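PDB 3HVN: hemolysin from Streptococcus suis, which probably lyses host cells by binding cholesterol-containing membranes, inserting into them and forming large oligomeric pores. Local coordinates for residues D312-F324 against T333-I345. The protein carries 1 engineered substitution. Numbering follows the deposited sequence.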
ATOM      1  N   ASP A 312      -3.751 -15.034  10.385  1.00151.81           N
ATOM      2  CA  ASP A 312      -4.707 -14.321  11.224  1.00155.24           C
ATOM      3  C   ASP A 312      -5.111 -13.009  10.564  1.00155.48           C
ATOM      4  O   ASP A 312      -6.243 -12.546  10.716  1.00168.84           O
ATOM      5  CB  ASP A 312      -4.120 -14.057  12.612  1.00158.60           C
ATOM      6  CG  ASP A 312      -3.966 -15.324  13.429  1.00165.71           C
ATOM      7  OD1 ASP A 312      -4.275 -16.415  12.905  1.00170.63           O
ATOM      8  OD2 ASP A 312      -3.536 -15.230  14.599  1.00165.62           O
ATOM      9  N   ILE A 313      -4.179 -12.415   9.824  1.00141.00           N
ATOM     10  CA  ILE A 313      -4.461 -11.185   9.099  1.00143.65           C
ATOM     11  C   ILE A 313      -5.496 -11.445   8.010  1.00133.18           C
ATOM     12  O   ILE A 313      -6.391 -10.632   7.789  1.00126.30           O
ATOM     13  CB  ILE A 313      -3.184 -10.568   8.479  1.00151.61           C
ATOM     14  CG1 ILE A 313      -2.857 -11.215   7.132  1.00160.80           C
ATOM     15  CG2 ILE A 313      -2.011 -10.693   9.436  1.00138.60           C
ATOM     16  CD1 ILE A 313      -2.315 -12.622   7.239  1.00161.82           C
ATOM     17  N   LEU A 314      -5.376 -12.589   7.342  1.00127.87           N
ATOM     18  CA  LEU A 314      -6.305 -12.964   6.285  1.00127.10           C
ATOM     19  C   LEU A 314      -7.638 -13.407   6.869  1.00142.59           C
ATOM     20  O   LEU A 314      -8.673 -13.319   6.213  1.00149.16           O
ATOM     21  CB  LEU A 314      -5.716 -14.067   5.406  1.00124.98           C
ATOM     22  CG  LEU A 314      -4.613 -13.625   4.444  1.00118.07           C
ATOM     23  CD1 LEU A 314      -4.161 -14.785   3.572  1.00130.81           C
ATOM     24  CD2 LEU A 314      -5.101 -12.467   3.591  1.00 90.97           C
ATOM     25  N   LYS A 315      -7.606 -13.892   8.105  1.00146.85           N
ATOM     26  CA  LYS A 315      -8.838 -14.215   8.809  1.00144.61           C
ATOM     27  C   LYS A 315      -9.416 -12.951   9.434  1.00134.16           C
ATOM     28  O   LYS A 315     -10.546 -12.944   9.923  1.00147.26           O
ATOM     29  CB  LYS A 315      -8.594 -15.287   9.871  1.00157.62           C
ATOM     30  CG  LYS A 315      -8.199 -16.637   9.293  1.00165.94           C
ATOM     31  CD  LYS A 315      -9.190 -17.089   8.231  1.00166.88           C
ATOM     32  CE  LYS A 315      -8.744 -18.380   7.567  1.00164.39           C
ATOM     33  NZ  LYS A 315      -9.678 -18.800   6.486  1.00162.43           N
ATOM     34  N   ASN A 316      -8.629 -11.880   9.407  1.00129.70           N
ATOM     35  CA  ASN A 316      -9.065 -10.588   9.920  1.00139.85           C
ATOM     36  C   ASN A 316      -9.001  -9.497   8.855  1.00142.76           C
ATOM     37  O   ASN A 316      -8.879  -8.314   9.173  1.00130.74           O
ATOM     38  CB  ASN A 316      -8.226 -10.184  11.135  1.00141.98           C
ATOM     39  CG  ASN A 316      -8.405 -11.129  12.307  1.00144.60           C
ATOM     40  OD1 ASN A 316      -9.409 -11.835  12.404  1.00146.35           O
ATOM     41  ND2 ASN A 316      -7.430 -11.143  13.210  1.00140.26           N
ATOM     42  N   THR A 317      -9.085  -9.899   7.590  1.00150.75           N
ATOM     43  CA  THR A 317      -9.028  -8.953   6.478  1.00151.21           C
ATOM     44  C   THR A 317     -10.412  -8.488   6.039  1.00133.99           C
ATOM     45  O   THR A 317     -11.105  -9.178   5.278  1.00138.85           O
ATOM     46  CB  THR A 317      -8.290  -9.540   5.259  1.00175.80           C
ATOM     47  OG1 THR A 317      -8.432 -10.963   5.254  1.00190.22           O
ATOM     48  CG2 THR A 317      -6.813  -9.193   5.306  1.00172.28           C
ATOM     49  N   SER A 318     -10.804  -7.311   6.520  1.00116.64           N
ATOM     50  CA  SER A 318     -12.066  -6.708   6.109  1.00104.33           C
ATOM     51  C   SER A 318     -11.799  -5.670   5.029  1.00108.02           C
ATOM     52  O   SER A 318     -10.987  -4.764   5.216  1.00115.27           O
ATOM     53  CB  SER A 318     -12.787  -6.083   7.305  1.00 91.85           C
ATOM     54  OG  SER A 318     -11.881  -5.401   8.153  1.00 90.19           O
ATOM     55  N   PHE A 319     -12.477  -5.806   3.894  1.00 92.16           N
ATOM     56  CA  PHE A 319     -12.168  -4.975   2.737  1.00 82.52           C
ATOM     57  C   PHE A 319     -13.355  -4.147   2.259  1.00 84.56           C
ATOM     58  O   PHE A 319     -14.499  -4.389   2.643  1.00 90.25           O
ATOM     59  CB  PHE A 319     -11.661  -5.842   1.584  1.00 76.22           C
ATOM     60  CG  PHE A 319     -12.754  -6.379   0.706  1.00 72.07           C
ATOM     61  CD1 PHE A 319     -13.020  -5.799  -0.524  1.00 79.13           C
ATOM     62  CD2 PHE A 319     -13.521  -7.458   1.112  1.00 86.30           C
ATOM     63  CE1 PHE A 319     -14.026  -6.288  -1.335  1.00 90.02           C
ATOM     64  CE2 PHE A 319     -14.531  -7.951   0.305  1.00 93.52           C
ATOM     65  CZ  PHE A 319     -14.783  -7.365  -0.920  1.00 95.25           C
ATOM     66  N   SER A 320     -13.060  -3.166   1.413  1.00 71.04           N
ATOM     67  CA  SER A 320     -14.084  -2.372   0.748  1.00 71.68           C
ATOM     68  C   SER A 320     -13.538  -1.903  -0.594  1.00 77.66           C
ATOM     69  O   SER A 320     -12.533  -1.192  -0.651  1.00 99.69           O
ATOM     70  CB  SER A 320     -14.495  -1.178   1.609  1.00 70.78           C
ATOM     71  OG  SER A 320     -13.424  -0.263   1.754  1.00 98.67           O
ATOM     72  N   ALA A 321     -14.197  -2.306  -1.675  1.00 73.69           N
ATOM     73  CA  ALA A 321     -13.680  -2.051  -3.013  1.00 71.91           C
ATOM     74  C   ALA A 321     -14.592  -1.178  -3.870  1.00 75.85           C
ATOM     75  O   ALA A 321     -15.814  -1.341  -3.873  1.00 93.85           O
ATOM     76  CB  ALA A 321     -13.385  -3.367  -3.725  1.00 65.67           C
ATOM     77  N   TYR A 322     -13.975  -0.247  -4.592  1.00 88.44           N
ATOM     78  CA  TYR A 322     -14.667   0.573  -5.576  1.00 83.76           C
ATOM     79  C   TYR A 322     -14.233   0.117  -6.963  1.00 81.12           C
ATOM     80  O   TYR A 322     -13.079   0.306  -7.354  1.00 76.65           O
ATOM     81  CB  TYR A 322     -14.322   2.049  -5.373  1.00 81.77           C
ATOM     82  CG  TYR A 322     -14.926   2.980  -6.400  1.00 87.77           C
ATOM     83  CD1 TYR A 322     -14.303   3.198  -7.621  1.00101.38           C
ATOM     84  CD2 TYR A 322     -16.116   3.649  -6.145  1.00 85.08           C
ATOM     85  CE1 TYR A 322     -14.849   4.050  -8.562  1.00108.15           C
ATOM     86  CE2 TYR A 322     -16.670   4.504  -7.079  1.00 94.37           C
ATOM     87  CZ  TYR A 322     -16.033   4.701  -8.286  1.00108.68           C
ATOM     88  OH  TYR A 322     -16.581   5.551  -9.219  1.00118.64           O
ATOM     89  N   ILE A 323     -15.155  -0.492  -7.703  1.00 81.14           N
ATOM     90  CA  ILE A 323     -14.819  -1.074  -8.997  1.00 68.25           C
ATOM     91  C   ILE A 323     -15.589  -0.420 -10.139  1.00 68.83           C
ATOM     92  O   ILE A 323     -16.719   0.038  -9.959  1.00 64.57           O
ATOM     93  CB  ILE A 323     -15.077  -2.602  -9.011  1.00 66.94           C
ATOM     94  CG1 ILE A 323     -16.528  -2.916  -9.390  1.00 84.51           C
ATOM     95  CG2 ILE A 323     -14.727  -3.216  -7.664  1.00 69.34           C
ATOM     96  CD1 ILE A 323     -16.744  -3.163 -10.872  1.00 99.66           C
ATOM     97  N   PHE A 324     -14.969  -0.375 -11.314  1.00 90.76           N
ATOM     98  CA  PHE A 324     -15.658   0.078 -12.518  1.00 88.07           C
ATOM     99  C   PHE A 324     -15.002  -0.461 -13.787  1.00 94.06           C
ATOM    100  O   PHE A 324     -13.775  -0.521 -13.894  1.00106.76           O
ATOM    101  CB  PHE A 324     -15.773   1.608 -12.559  1.00 89.16           C
ATOM    102  CG  PHE A 324     -14.453   2.322 -12.631  1.00112.41           C
ATOM    103  CD1 PHE A 324     -13.783   2.686 -11.475  1.00117.80           C
ATOM    104  CD2 PHE A 324     -13.891   2.645 -13.855  1.00120.77           C
ATOM    105  CE1 PHE A 324     -12.572   3.350 -11.539  1.00121.02           C
ATOM    106  CE2 PHE A 324     -12.681   3.309 -13.926  1.00116.32           C
ATOM    107  CZ  PHE A 324     -12.022   3.664 -12.766  1.00123.82           C
ATOM    108  N   THR A 333     -19.350   0.240  -9.021  1.00 97.87           N
ATOM    109  CA  THR A 333     -19.895  -0.601  -7.961  1.00 85.45           C
ATOM    110  C   THR A 333     -19.009  -0.598  -6.719  1.00 85.24           C
ATOM    111  O   THR A 333     -17.793  -0.779  -6.808  1.00 84.91           O
ATOM    112  CB  THR A 333     -20.088  -2.054  -8.439  1.00 90.33           C
ATOM    113  OG1 THR A 333     -21.015  -2.081  -9.531  1.00109.57           O
ATOM    114  CG2 THR A 333     -20.618  -2.922  -7.309  1.00 82.21           C
ATOM    115  N   VAL A 334     -19.629  -0.388  -5.562  1.00 76.94           N
ATOM    116  CA  VAL A 334     -18.918  -0.402  -4.288  1.00 73.19           C
ATOM    117  C   VAL A 334     -19.286  -1.647  -3.490  1.00 78.68           C
ATOM    118  O   VAL A 334     -20.465  -1.918  -3.260  1.00 87.41           O
ATOM    119  CB  VAL A 334     -19.249   0.842  -3.445  1.00 66.16           C
ATOM    120  CG1 VAL A 334     -18.597   0.740  -2.073  1.00 68.31           C
ATOM    121  CG2 VAL A 334     -18.803   2.106  -4.166  1.00 76.24           C
ATOM    122  N   VAL A 335     -18.279  -2.404  -3.069  1.00 74.73           N
ATOM    123  CA  VAL A 335     -18.526  -3.630  -2.316  1.00 85.72           C
ATOM    124  C   VAL A 335     -17.644  -3.753  -1.078  1.00 95.81           C
ATOM    125  O   VAL A 335     -16.430  -3.920  -1.184  1.00112.32           O
ATOM    126  CB  VAL A 335     -18.325  -4.883  -3.186  1.00 75.02           C
ATOM    127  CG1 VAL A 335     -18.569  -6.139  -2.362  1.00 59.12           C
ATOM    128  CG2 VAL A 335     -19.242  -4.846  -4.397  1.00 76.93           C
ATOM    129  N   SER A 336     -18.264  -3.671   0.094  1.00 79.47           N
ATOM    130  CA  SER A 336     -17.562  -3.893   1.349  1.00 78.76           C
ATOM    131  C   SER A 336     -17.824  -5.315   1.825  1.00 91.39           C
ATOM    132  O   SER A 336     -18.902  -5.862   1.594  1.00111.43           O
ATOM    133  CB  SER A 336     -18.024  -2.891   2.408  1.00 89.62           C
ATOM    134  OG  SER A 336     -17.812  -1.558   1.978  1.00103.69           O
ATOM    135  N   GLY A 337     -16.840  -5.917   2.486  1.00 99.19           N
ATOM    136  CA  GLY A 337     -16.997  -7.274   2.976  1.00101.64           C
ATOM    137  C   GLY A 337     -15.734  -7.907   3.523  1.00109.78           C
ATOM    138  O   GLY A 337     -14.879  -7.234   4.104  1.00112.85           O
ATOM    139  N   ASN A 338     -15.619  -9.216   3.325  1.00116.28           N
ATOM    140  CA  ASN A 338     -14.546  -9.998   3.922  1.00119.44           C
ATOM    141  C   ASN A 338     -13.523 -10.495   2.902  1.00122.15           C
ATOM    142  O   ASN A 338     -13.791 -10.536   1.696  1.00114.53           O
ATOM    143  CB  ASN A 338     -15.134 -11.185   4.692  1.00128.68           C
ATOM    144  CG  ASN A 338     -14.183 -11.736   5.737  1.00137.50           C
ATOM    145  OD1 ASN A 338     -13.115 -11.175   5.982  1.00129.00           O
ATOM    146  ND2 ASN A 338     -14.573 -12.840   6.363  1.00142.24           N
ATOM    147  N   ILE A 339     -12.345 -10.861   3.403  1.00135.20           N
ATOM    148  CA  ILE A 339     -11.286 -11.444   2.582  1.00131.46           C
ATOM    149  C   ILE A 339     -11.807 -12.358   1.469  1.00115.80           C
ATOM    150  O   ILE A 339     -11.571 -12.102   0.287  1.00 92.81           O
ATOM    151  CB  ILE A 339     -10.288 -12.234   3.447  1.00132.91           C
ATOM    152  CG1 ILE A 339      -9.326 -13.030   2.562  1.00137.32           C
ATOM    153  CG2 ILE A 339     -11.024 -13.151   4.417  1.00115.18           C
ATOM    154  CD1 ILE A 339      -8.424 -12.166   1.704  1.00136.47           C
ATOM    155  N   GLU A 340     -12.506 -13.425   1.846  1.00136.37           N
ATOM    156  CA  GLU A 340     -13.020 -14.382   0.868  1.00146.26           C
ATOM    157  C   GLU A 340     -13.857 -13.672  -0.189  1.00131.31           C
ATOM    158  O   GLU A 340     -13.647 -13.852  -1.393  1.00119.28           O
ATOM    159  CB  GLU A 340     -13.861 -15.466   1.547  1.00158.99           C
ATOM    160  CG  GLU A 340     -13.223 -16.092   2.775  1.00177.80           C
ATOM    161  CD  GLU A 340     -13.484 -15.294   4.037  1.00192.84           C
ATOM    162  OE1 GLU A 340     -14.252 -14.311   3.972  1.00192.47           O
ATOM    163  OE2 GLU A 340     -12.922 -15.649   5.094  1.00202.34           O
ATOM    164  N   THR A 341     -14.810 -12.870   0.274  1.00124.10           N
ATOM    165  CA  THR A 341     -15.653 -12.085  -0.617  1.00117.80           C
ATOM    166  C   THR A 341     -14.786 -11.299  -1.594  1.00114.46           C
ATOM    167  O   THR A 341     -15.117 -11.178  -2.777  1.00106.85           O
ATOM    168  CB  THR A 341     -16.549 -11.109   0.169  1.00114.97           C
ATOM    169  OG1 THR A 341     -17.248 -11.821   1.198  1.00 96.45           O
ATOM    170  CG2 THR A 341     -17.560 -10.458  -0.757  1.00113.30           C
ATOM    171  N   LEU A 342     -13.672 -10.772  -1.095  1.00122.07           N
ATOM    172  CA  LEU A 342     -12.727 -10.057  -1.947  1.00122.06           C
ATOM    173  C   LEU A 342     -12.096 -10.991  -2.982  1.00117.75           C
ATOM    174  O   LEU A 342     -12.068 -10.684  -4.178  1.00 81.55           O
ATOM    175  CB  LEU A 342     -11.640  -9.379  -1.111  1.00115.02           C
ATOM    176  CG  LEU A 342     -10.555  -8.642  -1.903  1.00 99.84           C
ATOM    177  CD1 LEU A 342     -11.158  -7.677  -2.919  1.00100.59           C
ATOM    178  CD2 LEU A 342      -9.605  -7.911  -0.969  1.00 89.74           C
ATOM    179  N   LYS A 343     -11.588 -12.127  -2.515  1.00140.22           N
ATOM    180  CA  LYS A 343     -11.013 -13.124  -3.410  1.00154.37           C
ATOM    181  C   LYS A 343     -11.994 -13.452  -4.532  1.00141.49           C
ATOM    182  O   LYS A 343     -11.729 -13.200  -5.716  1.00136.97           O
ATOM    183  CB  LYS A 343     -10.669 -14.401  -2.642  1.00182.94           C
ATOM    184  CG  LYS A 343      -9.648 -14.229  -1.531  1.00193.56           C
ATOM    185  CD  LYS A 343      -9.504 -15.520  -0.744  1.00196.15           C
ATOM    186  CE  LYS A 343      -8.399 -15.415   0.285  1.00195.93           C
ATOM    187  NZ  LYS A 343      -8.336 -16.622   1.151  1.00194.42           N
ATOM    188  N   LYS A 344     -13.137 -14.010  -4.145  1.00136.91           N
ATOM    189  CA  LYS A 344     -14.161 -14.399  -5.104  1.00149.40           C
ATOM    190  C   LYS A 344     -14.636 -13.210  -5.934  1.00141.14           C
ATOM    191  O   LYS A 344     -15.099 -13.381  -7.057  1.00151.24           O
ATOM    192  CB  LYS A 344     -15.342 -15.058  -4.389  1.00169.71           C
ATOM    193  CG  LYS A 344     -14.994 -16.375  -3.710  1.00174.24           C
ATOM    194  CD  LYS A 344     -16.236 -17.060  -3.168  1.00168.17           C
ATOM    195  CE  LYS A 344     -15.894 -18.407  -2.556  1.00171.31           C
ATOM    196  NZ  LYS A 344     -17.102 -19.132  -2.077  1.00178.84           N
ATOM    197  N   ILE A 345     -14.518 -12.006  -5.384  1.00127.03           N
ATOM    198  CA  ILE A 345     -14.952 -10.819  -6.109  1.00120.25           C
ATOM    199  C   ILE A 345     -13.964 -10.462  -7.212  1.00123.50           C
ATOM    200  O   ILE A 345     -14.368 -10.108  -8.320  1.00121.46           O
ATOM    201  CB  ILE A 345     -15.180  -9.608  -5.171  1.00118.49           C
ATOM    202  CG1 ILE A 345     -16.407  -8.815  -5.620  1.00121.36           C
ATOM    203  CG2 ILE A 345     -13.954  -8.712  -5.118  1.00112.00           C
ATOM    204  CD1 ILE A 345     -16.655  -7.571  -4.798  1.00124.12           C
TER
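Leu-314 meets Ile-339 through methyl tips, CD2 to CD1 at 3.8 Å. The two side chains cross obliquely, and Ala-298 of helix 291-300 also touches Leu-314. At Thr-317 a weak hydrogen bond runs from Ile-339 N to Thr-317 O (2.8 Å), where strand 333-338 passes into its helix. Ser-318 faces Asn-338 in a non-hydrogen-bonded pair. Ser-318 OG is hydrogen-bonded to Glu-283 O on the neighbouring strand.

Phe-319 fills the angle between strand and helix. Its backbone exchanges two hydrogen bonds with Gly-337. Its CG sits between the backbone N and the carbonyl carbon (chi1 88°), which lays the ring across the start of helix 339-350. Leu-342 CB lies over the ring centre in a CH-pi contact, 3.4 Å from the centroid. Gly-337 N lies over the opposite face. Thr-341 CB and Ile-345 CD1 approach the ring edge, the latter 4.3 Å from Phe-319 CZ.

The strands form an antiparallel beta hairpin, with their directions 169° apart. Strand 318-324 pairs on its other side with strand 276-284, and 333-338, whose only strand partner is 318-324, is an edge strand of the core sheet. In related cytolysins the matching edge strand swings away during oligomerisation, and suilysin probably does likewise.

Ser-320 CB packs against Ser-336 OG at 3.4 Å, while Ser-320 OG is hydrogen-bonded to Leu-208 O. Ala-321 and Val-335 exchange two backbone hydrogen bonds. Tyr-322 CD2 touches Val-334 CG2 at 3.7 Å. Ile-323 and Thr-333 also exchange two backbone hydrogen bonds. Their side chains lie alongside each other, Ile-323 CG1 being 3.8 Å from Thr-333 CB. Thr-333 and Ile-345 both touch the bound hexafluoropropanol, whose pocket Asp-327 completes.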